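Arginine decarboxylase, A207R protein (Paramecium bursaria Chlorella virus 1, PDB 2NVA) catalyses the pyridoxal 5'-phosphate-dependent decarboxylation of arginine to agmatine, using a TIM-barrel cofactor domain and a beta domain of the ornithine decarboxylase-like type. Local coordinates at residues L264-I269 against F281-T286; E117-H122 against K164-E169. One frame throughout, in Å; residues are numbered along the deposited sequence.

Contact 1: residues L264-I269 against F281-T286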
ATOM      1  N   LEU A 264       3.690  -2.721  17.750  1.00 12.04           N
ATOM      2  CA  LEU A 264       4.417  -1.727  16.948  1.00 12.01           C
ATOM      3  C   LEU A 264       4.562  -0.433  17.743  1.00 11.68           C
ATOM      4  O   LEU A 264       3.578   0.191  18.072  1.00 12.10           O
ATOM      5  CB  LEU A 264       3.711  -1.467  15.615  1.00 12.27           C
ATOM      6  CG  LEU A 264       4.341  -0.428  14.671  1.00 12.08           C
ATOM      7  CD1 LEU A 264       5.831  -0.667  14.415  1.00 12.29           C
ATOM      8  CD2 LEU A 264       3.560  -0.417  13.342  1.00 13.39           C
ATOM      9  N   ALA A 265       5.803  -0.066  18.041  1.00 12.13           N
ATOM     10  CA  ALA A 265       6.113   1.155  18.791  1.00 11.51           C
ATOM     11  C   ALA A 265       6.435   2.291  17.822  1.00 11.60           C
ATOM     12  O   ALA A 265       7.171   2.096  16.856  1.00 11.38           O
ATOM     13  CB  ALA A 265       7.286   0.919  19.725  1.00 11.65           C
ATOM     14  N   THR A 266       5.846   3.453  18.081  1.00 11.54           N
ATOM     15  CA  THR A 266       6.007   4.609  17.213  1.00 12.31           C
ATOM     16  C   THR A 266       6.048   5.886  18.056  1.00 12.03           C
ATOM     17  O   THR A 266       5.464   5.946  19.147  1.00 11.79           O
ATOM     18  CB  THR A 266       4.910   4.673  16.111  1.00 12.34           C
ATOM     19  OG1 THR A 266       5.120   5.803  15.262  1.00 13.80           O
ATOM     20  CG2 THR A 266       3.498   4.747  16.696  1.00 12.44           C
ATOM     21  N   GLN A 267       6.735   6.899  17.529  1.00 12.28           N
ATOM     22  CA  GLN A 267       6.990   8.120  18.289  1.00 12.29           C
ATOM     23  C   GLN A 267       6.188   9.304  17.747  1.00 12.38           C
ATOM     24  O   GLN A 267       5.997   9.423  16.536  1.00 12.03           O
ATOM     25  CB  GLN A 267       8.492   8.458  18.235  1.00 12.27           C
ATOM     26  CG  GLN A 267       8.932   9.507  19.245  1.00 13.21           C
ATOM     27  CD  GLN A 267      10.390   9.917  19.062  1.00 13.72           C
ATOM     28  OE1 GLN A 267      10.836  10.160  17.950  1.00 14.32           O
ATOM     29  NE2 GLN A 267      11.130   9.999  20.163  1.00 15.93           N
ATOM     30  N   VAL A 268       5.733  10.168  18.657  1.00 11.68           N
ATOM     31  CA  VAL A 268       5.139  11.448  18.295  1.00 11.99           C
ATOM     32  C   VAL A 268       6.251  12.364  17.776  1.00 12.09           C
ATOM     33  O   VAL A 268       7.184  12.696  18.509  1.00 11.96           O
ATOM     34  CB  VAL A 268       4.452  12.136  19.497  1.00 11.90           C
ATOM     35  CG1 VAL A 268       3.845  13.476  19.074  1.00 12.35           C
ATOM     36  CG2 VAL A 268       3.390  11.212  20.108  1.00 11.73           C
ATOM     37  N   ILE A 269       6.148  12.732  16.507  1.00 12.26           N
ATOM     38  CA  ILE A 269       7.153  13.570  15.871  1.00 12.04           C
ATOM     39  C   ILE A 269       6.674  14.980  15.559  1.00 12.41           C
ATOM     40  O   ILE A 269       7.494  15.854  15.292  1.00 12.43           O
ATOM     41  CB  ILE A 269       7.797  12.880  14.617  1.00 12.10           C
ATOM     42  CG1 ILE A 269       6.786  12.656  13.490  1.00 13.10           C
ATOM     43  CG2 ILE A 269       8.487  11.570  15.012  1.00 12.55           C
ATOM     44  CD1 ILE A 269       6.639  13.867  12.559  1.00 12.94           C
ATOM     45  N   PHE A 281       1.367  13.708  14.872  1.00 12.07           N
ATOM     46  CA  PHE A 281       1.932  13.030  13.721  1.00 12.32           C
ATOM     47  C   PHE A 281       2.978  12.059  14.222  1.00 12.03           C
ATOM     48  O   PHE A 281       3.785  12.411  15.075  1.00 12.41           O
ATOM     49  CB  PHE A 281       2.552  14.043  12.760  1.00 12.35           C
ATOM     50  CG  PHE A 281       1.534  14.839  12.024  1.00 11.91           C
ATOM     51  CD1 PHE A 281       1.268  14.577  10.689  1.00 13.21           C
ATOM     52  CD2 PHE A 281       0.790  15.809  12.683  1.00 13.03           C
ATOM     53  CE1 PHE A 281       0.288  15.325   9.998  1.00 13.76           C
ATOM     54  CE2 PHE A 281      -0.199  16.551  12.010  1.00 13.28           C
ATOM     55  CZ  PHE A 281      -0.445  16.300  10.674  1.00 13.31           C
ATOM     56  N   PHE A 282       2.923  10.835  13.701  1.00 12.57           N
ATOM     57  CA  PHE A 282       3.807   9.733  14.128  1.00 12.67           C
ATOM     58  C   PHE A 282       4.808   9.360  13.056  1.00 13.18           C
ATOM     59  O   PHE A 282       4.579   9.646  11.884  1.00 13.18           O
ATOM     60  CB  PHE A 282       2.972   8.505  14.484  1.00 12.96           C
ATOM     61  CG  PHE A 282       2.132   8.708  15.720  1.00 13.06           C
ATOM     62  CD1 PHE A 282       2.612   8.311  16.984  1.00 13.29           C
ATOM     63  CD2 PHE A 282       0.883   9.341  15.634  1.00 12.18           C
ATOM     64  CE1 PHE A 282       1.847   8.516  18.129  1.00 12.39           C
ATOM     65  CE2 PHE A 282       0.118   9.564  16.777  1.00 13.61           C
ATOM     66  CZ  PHE A 282       0.600   9.142  18.029  1.00 13.01           C
ATOM     67  N   ASN A 283       5.905   8.707  13.450  1.00 12.99           N
ATOM     68  CA  ASN A 283       6.866   8.217  12.452  1.00 13.20           C
ATOM     69  C   ASN A 283       6.440   6.869  11.847  1.00 13.30           C
ATOM     70  O   ASN A 283       7.271   6.005  11.528  1.00 14.31           O
ATOM     71  CB  ASN A 283       8.308   8.200  12.994  1.00 13.14           C
ATOM     72  CG  ASN A 283       8.493   7.265  14.195  1.00 13.42           C
ATOM     73  OD1 ASN A 283       7.533   6.709  14.742  1.00 14.51           O
ATOM     74  ND2 ASN A 283       9.746   7.072  14.591  1.00 13.89           N
ATOM     75  N   GLU A 284       5.129   6.707  11.719  1.00 13.26           N
ATOM     76  CA  GLU A 284       4.487   5.572  11.055  1.00 12.91           C
ATOM     77  C   GLU A 284       3.349   6.094  10.189  1.00 12.82           C
ATOM     78  O   GLU A 284       3.023   7.289  10.236  1.00 13.36           O
ATOM     79  CB  GLU A 284       3.940   4.597  12.088  1.00 12.65           C
ATOM     80  CG  GLU A 284       4.845   3.407  12.343  1.00 12.95           C
ATOM     81  CD  GLU A 284       5.034   2.504  11.123  1.00 13.45           C
ATOM     82  OE1 GLU A 284       6.030   1.761  11.108  1.00 14.16           O
ATOM     83  OE2 GLU A 284       4.206   2.545  10.180  1.00 13.49           O
ATOM     84  N   SER A 285       2.753   5.219   9.385  1.00 12.84           N
ATOM     85  CA  SER A 285       1.683   5.657   8.488  1.00 12.50           C
ATOM     86  C   SER A 285       0.851   4.491   7.964  1.00 12.36           C
ATOM     87  O   SER A 285       1.239   3.329   8.121  1.00 12.60           O
ATOM     88  CB  SER A 285       2.256   6.482   7.320  1.00 13.22           C
ATOM     89  OG  SER A 285       2.707   5.642   6.261  1.00 13.48           O
ATOM     90  N   THR A 286      -0.289   4.822   7.351  1.00 12.34           N
ATOM     91  CA  THR A 286      -1.122   3.821   6.673  1.00 13.14           C
ATOM     92  C   THR A 286      -0.406   3.223   5.449  1.00 13.17           C
ATOM     93  O   THR A 286      -0.780   2.157   4.972  1.00 12.75           O
ATOM     94  CB  THR A 286      -2.473   4.399   6.221  1.00 12.70           C
ATOM     95  OG1 THR A 286      -2.256   5.507   5.343  1.00 13.16           O
ATOM     96  CG2 THR A 286      -3.280   4.850   7.420  1.00 13.23           C
TER
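Asn283 is turned toward Thr266 by a chi1 of 62°, which sets its CG between backbone N and carbonyl carbon, while Thr266 holds OG1 anti to its own N (chi1 -179°). This happens where the second strand of a beta hairpin (262-274 with 277-282, part of the mixed beta-sheet domain) leaves its partner. Val268 and Phe282 form the antiparallel non-hydrogen-bonded pair, flanked by Ile269 N to Phe281 O at 2.8 Å and the longer Asn283 N to Gln267 O at 3.2 Å. In that last residue pair, Asn283 OD1 rather than its O receives Gln267 N at 2.9 Å from above the amide plane, and also Thr266 OG1 at 2.6 Å, nearly in line with its C=O. On the face bearing Val268 and Phe282, Val268 CG2 approaches Phe282 CE1 to 3.7 Å, with Thr266 CG2 near CD1 of the same ring; Val345 of strand 344-347 also packs there. Ile269 CD1 lies against Phe281 CB, and the Phe281 ring itself stacks on Tyr320. Glu284, beyond the paired strand, has its OE1 bonded to Ser18 OG and its OE2 to Gly289 N, and its carboxylate carbon CD rests 4.0 Å from Leu264 CD2.

Contact 2: residues E117-H122 against K164-E169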
ATOM      1  N   GLU A 117      -6.648 -23.021 -15.405  1.00 11.45           N
ATOM      2  CA  GLU A 117      -5.619 -23.394 -14.428  1.00 11.67           C
ATOM      3  C   GLU A 117      -5.255 -24.885 -14.554  1.00 11.96           C
ATOM      4  O   GLU A 117      -4.078 -25.267 -14.407  1.00 12.27           O
ATOM      5  CB  GLU A 117      -6.085 -23.078 -13.015  1.00 11.79           C
ATOM      6  CG  GLU A 117      -4.949 -22.982 -12.006  1.00 12.15           C
ATOM      7  CD  GLU A 117      -4.090 -21.719 -12.151  1.00 12.96           C
ATOM      8  OE1 GLU A 117      -3.074 -21.615 -11.431  1.00 12.42           O
ATOM      9  OE2 GLU A 117      -4.429 -20.826 -12.986  1.00 13.74           O
ATOM     10  N   LEU A 118      -6.266 -25.719 -14.815  1.00 11.57           N
ATOM     11  CA  LEU A 118      -6.036 -27.158 -15.052  1.00 12.18           C
ATOM     12  C   LEU A 118      -5.198 -27.394 -16.304  1.00 12.15           C
ATOM     13  O   LEU A 118      -4.326 -28.262 -16.316  1.00 12.28           O
ATOM     14  CB  LEU A 118      -7.360 -27.932 -15.139  1.00 12.17           C
ATOM     15  CG  LEU A 118      -8.150 -28.069 -13.833  1.00 12.25           C
ATOM     16  CD1 LEU A 118      -9.524 -28.654 -14.094  1.00 13.12           C
ATOM     17  CD2 LEU A 118      -7.405 -28.910 -12.779  1.00 13.43           C
ATOM     18  N   ASP A 119      -5.447 -26.598 -17.343  1.00 12.36           N
ATOM     19  CA  ASP A 119      -4.622 -26.644 -18.560  1.00 12.64           C
ATOM     20  C   ASP A 119      -3.153 -26.387 -18.222  1.00 12.85           C
ATOM     21  O   ASP A 119      -2.275 -27.110 -18.687  1.00 13.07           O
ATOM     22  CB  ASP A 119      -5.072 -25.597 -19.579  1.00 13.01           C
ATOM     23  CG  ASP A 119      -6.406 -25.921 -20.202  1.00 13.51           C
ATOM     24  OD1 ASP A 119      -6.781 -27.110 -20.223  1.00 14.11           O
ATOM     25  OD2 ASP A 119      -7.087 -24.976 -20.663  1.00 14.26           O
ATOM     26  N   LYS A 120      -2.903 -25.357 -17.410  1.00 12.36           N
ATOM     27  CA  LYS A 120      -1.543 -25.005 -16.996  1.00 12.43           C
ATOM     28  C   LYS A 120      -0.896 -26.156 -16.245  1.00 12.29           C
ATOM     29  O   LYS A 120       0.262 -26.493 -16.500  1.00 12.24           O
ATOM     30  CB  LYS A 120      -1.547 -23.753 -16.110  1.00 12.47           C
ATOM     31  CG  LYS A 120      -1.533 -22.451 -16.885  1.00 13.62           C
ATOM     32  CD  LYS A 120      -1.288 -21.268 -15.948  1.00 14.41           C
ATOM     33  CE  LYS A 120      -2.560 -20.809 -15.301  1.00 14.44           C
ATOM     34  NZ  LYS A 120      -2.311 -19.755 -14.271  1.00 12.35           N
ATOM     35  N   ILE A 121      -1.650 -26.745 -15.321  1.00 11.72           N
ATOM     36  CA  ILE A 121      -1.170 -27.885 -14.523  1.00 12.23           C
ATOM     37  C   ILE A 121      -0.792 -29.050 -15.429  1.00 12.38           C
ATOM     38  O   ILE A 121       0.296 -29.614 -15.310  1.00 12.29           O
ATOM     39  CB  ILE A 121      -2.226 -28.323 -13.470  1.00 12.22           C
ATOM     40  CG1 ILE A 121      -2.448 -27.213 -12.430  1.00 12.96           C
ATOM     41  CG2 ILE A 121      -1.861 -29.688 -12.807  1.00 12.06           C
ATOM     42  CD1 ILE A 121      -1.259 -26.948 -11.486  1.00 13.73           C
ATOM     43  N   HIS A 122      -1.700 -29.389 -16.340  1.00 12.23           N
ATOM     44  CA  HIS A 122      -1.480 -30.479 -17.285  1.00 12.64           C
ATOM     45  C   HIS A 122      -0.164 -30.301 -18.040  1.00 12.60           C
ATOM     46  O   HIS A 122       0.625 -31.247 -18.164  1.00 12.70           O
ATOM     47  CB  HIS A 122      -2.646 -30.581 -18.267  1.00 12.16           C
ATOM     48  CG  HIS A 122      -2.496 -31.703 -19.247  1.00 13.66           C
ATOM     49  ND1 HIS A 122      -2.682 -33.023 -18.897  1.00 14.97           N
ATOM     50  CD2 HIS A 122      -2.144 -31.706 -20.554  1.00 14.88           C
ATOM     51  CE1 HIS A 122      -2.458 -33.792 -19.951  1.00 14.72           C
ATOM     52  NE2 HIS A 122      -2.134 -33.015 -20.971  1.00 15.04           N
ATOM     53  N   LYS A 164     -10.273 -34.860 -14.382  1.00 13.02           N
ATOM     54  CA  LYS A 164     -10.214 -36.309 -14.677  1.00 13.53           C
ATOM     55  C   LYS A 164      -9.747 -36.553 -16.115  1.00 13.82           C
ATOM     56  O   LYS A 164      -8.871 -37.387 -16.373  1.00 13.29           O
ATOM     57  CB  LYS A 164     -11.595 -36.959 -14.444  1.00 13.60           C
ATOM     58  CG  LYS A 164     -11.602 -38.500 -14.469  1.00 15.23           C
ATOM     59  CD  LYS A 164     -11.064 -39.086 -13.153  1.00 16.39           C
ATOM     60  CE  LYS A 164     -10.813 -40.585 -13.287  1.00 18.40           C
ATOM     61  NZ  LYS A 164     -10.180 -41.126 -12.049  1.00 19.75           N
ATOM     62  N   GLN A 165     -10.335 -35.795 -17.045  1.00 13.77           N
ATOM     63  CA  GLN A 165     -10.009 -35.911 -18.463  1.00 14.08           C
ATOM     64  C   GLN A 165      -8.527 -35.634 -18.740  1.00 14.36           C
ATOM     65  O   GLN A 165      -7.934 -36.264 -19.622  1.00 13.90           O
ATOM     66  CB  GLN A 165     -10.878 -34.963 -19.285  1.00 14.37           C
ATOM     67  CG  GLN A 165     -10.370 -34.782 -20.694  1.00 15.08           C
ATOM     68  CD  GLN A 165     -11.263 -33.942 -21.564  1.00 17.61           C
ATOM     69  OE1 GLN A 165     -11.013 -33.832 -22.772  1.00 19.48           O
ATOM     70  NE2 GLN A 165     -12.317 -33.352 -20.985  1.00 17.16           N
ATOM     71  N   LEU A 166      -7.945 -34.690 -17.997  1.00 13.70           N
ATOM     72  CA  LEU A 166      -6.529 -34.333 -18.144  1.00 13.87           C
ATOM     73  C   LEU A 166      -5.585 -35.155 -17.255  1.00 13.73           C
ATOM     74  O   LEU A 166      -4.399 -34.831 -17.153  1.00 13.62           O
ATOM     75  CB  LEU A 166      -6.316 -32.832 -17.901  1.00 13.71           C
ATOM     76  CG  LEU A 166      -6.943 -31.834 -18.881  1.00 14.57           C
ATOM     77  CD1 LEU A 166      -6.641 -30.406 -18.427  1.00 13.79           C
ATOM     78  CD2 LEU A 166      -6.461 -32.064 -20.308  1.00 16.71           C
ATOM     79  N   ASP A 167      -6.107 -36.218 -16.641  1.00 13.21           N
ATOM     80  CA  ASP A 167      -5.304 -37.093 -15.791  1.00 13.76           C
ATOM     81  C   ASP A 167      -4.694 -36.322 -14.621  1.00 13.95           C
ATOM     82  O   ASP A 167      -3.562 -36.604 -14.199  1.00 14.19           O
ATOM     83  CB  ASP A 167      -4.216 -37.804 -16.608  1.00 14.34           C
ATOM     84  CG  ASP A 167      -4.787 -38.884 -17.501  1.00 16.44           C
ATOM     85  OD1 ASP A 167      -5.846 -39.471 -17.147  1.00 18.10           O
ATOM     86  OD2 ASP A 167      -4.170 -39.195 -18.548  1.00 17.78           O
ATOM     87  N   ILE A 168      -5.462 -35.356 -14.120  1.00 13.18           N
ATOM     88  CA  ILE A 168      -5.091 -34.545 -12.947  1.00 13.22           C
ATOM     89  C   ILE A 168      -5.748 -35.118 -11.697  1.00 13.27           C
ATOM     90  O   ILE A 168      -6.966 -35.312 -11.667  1.00 13.27           O
ATOM     91  CB  ILE A 168      -5.511 -33.053 -13.112  1.00 13.10           C
ATOM     92  CG1 ILE A 168      -4.804 -32.362 -14.292  1.00 14.43           C
ATOM     93  CG2 ILE A 168      -5.240 -32.268 -11.806  1.00 12.73           C
ATOM     94  CD1 ILE A 168      -3.319 -32.707 -14.404  1.00 16.53           C
ATOM     95  N   GLU A 169      -4.934 -35.411 -10.684  1.00 12.83           N
ATOM     96  CA  GLU A 169      -5.404 -36.011  -9.443  1.00 13.43           C
ATOM     97  C   GLU A 169      -5.986 -34.931  -8.535  1.00 13.35           C
ATOM     98  O   GLU A 169      -5.248 -34.082  -8.040  1.00 13.68           O
ATOM     99  CB  GLU A 169      -4.224 -36.702  -8.758  1.00 13.88           C
ATOM    100  CG  GLU A 169      -4.572 -37.537  -7.527  1.00 15.11           C
ATOM    101  CD  GLU A 169      -3.335 -38.186  -6.897  1.00 17.13           C
ATOM    102  OE1 GLU A 169      -3.479 -38.894  -5.860  1.00 16.03           O
ATOM    103  OE2 GLU A 169      -2.217 -37.983  -7.427  1.00 16.60           O
TER
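His122 ND1 donates to Leu166 O, 3.0 Å away, the one hydrogen bond between 117-122 and 164-169. The two helices, 115-124 and 156-165, belong to the outer layer of the TIM barrel, and each leads into the next strand of the parallel sheet, 129-133 and 170-174. His122 CG lies anti to its backbone N (chi1 -179°), which carries the ring out to Leu166. The bond lies in the carbonyl plane, on a lone pair, but is bent at the hydrogen (136°), and the acceptor is tilted from the imidazole plane. Leu166 also supplies a methyl to the same ring: CD2 sits over one face, 4.1 Å from the centroid and 10° off the normal, a CH-pi contact. A single residue thus holds the histidine at ND1 and over one face, which should restrict rotation of the ring.

The Leu166 carbonyl is placed by a Schellman motif, in which Asp167, with positive phi, is the C-prime residue and Ile168 N bonds back to Ala163 O. The other Leu166 methyl, CD1, is 3.8 Å from Leu118 O and about as far from Asp119 OD1, an oxygen bonded to Tyr162 OH. Deeper down, Ile168 meets the helix with both its branches, CD1 against Ile121 CG2 at 3.7 Å and CG2 against Leu118 CD2 at 4.1 Å; Met130 of strand 129-133 touches both isoleucines. Where helix 115-124 packs on helix 96-105, Lys120 NZ is gripped by Glu117 OE2 (a 2.7 Å salt bridge), Lys94 O and Ile269 O of the second subunit.

Contact 1 is mostly buried and stitches neighbouring strands of the beta domain, whereas contact 2 is partly exposed and joins a helix to the turn that ends its neighbour, on the outer layer of the barrel. Backbone pairing and a side-chain amide dominate the first; the second relies on aliphatic packing, with a hydrogen bond from the exposed His122. Within one chain they lie on opposite sides of the chain's centre, their own centres 49 Å apart and nearest atoms about 29 Å. Across the dimer the segments, though not the contacts themselves, are linked: Lys120 of one subunit reaches the 264-269 strand of the other, so a barrel helix meets the partner's beta domain.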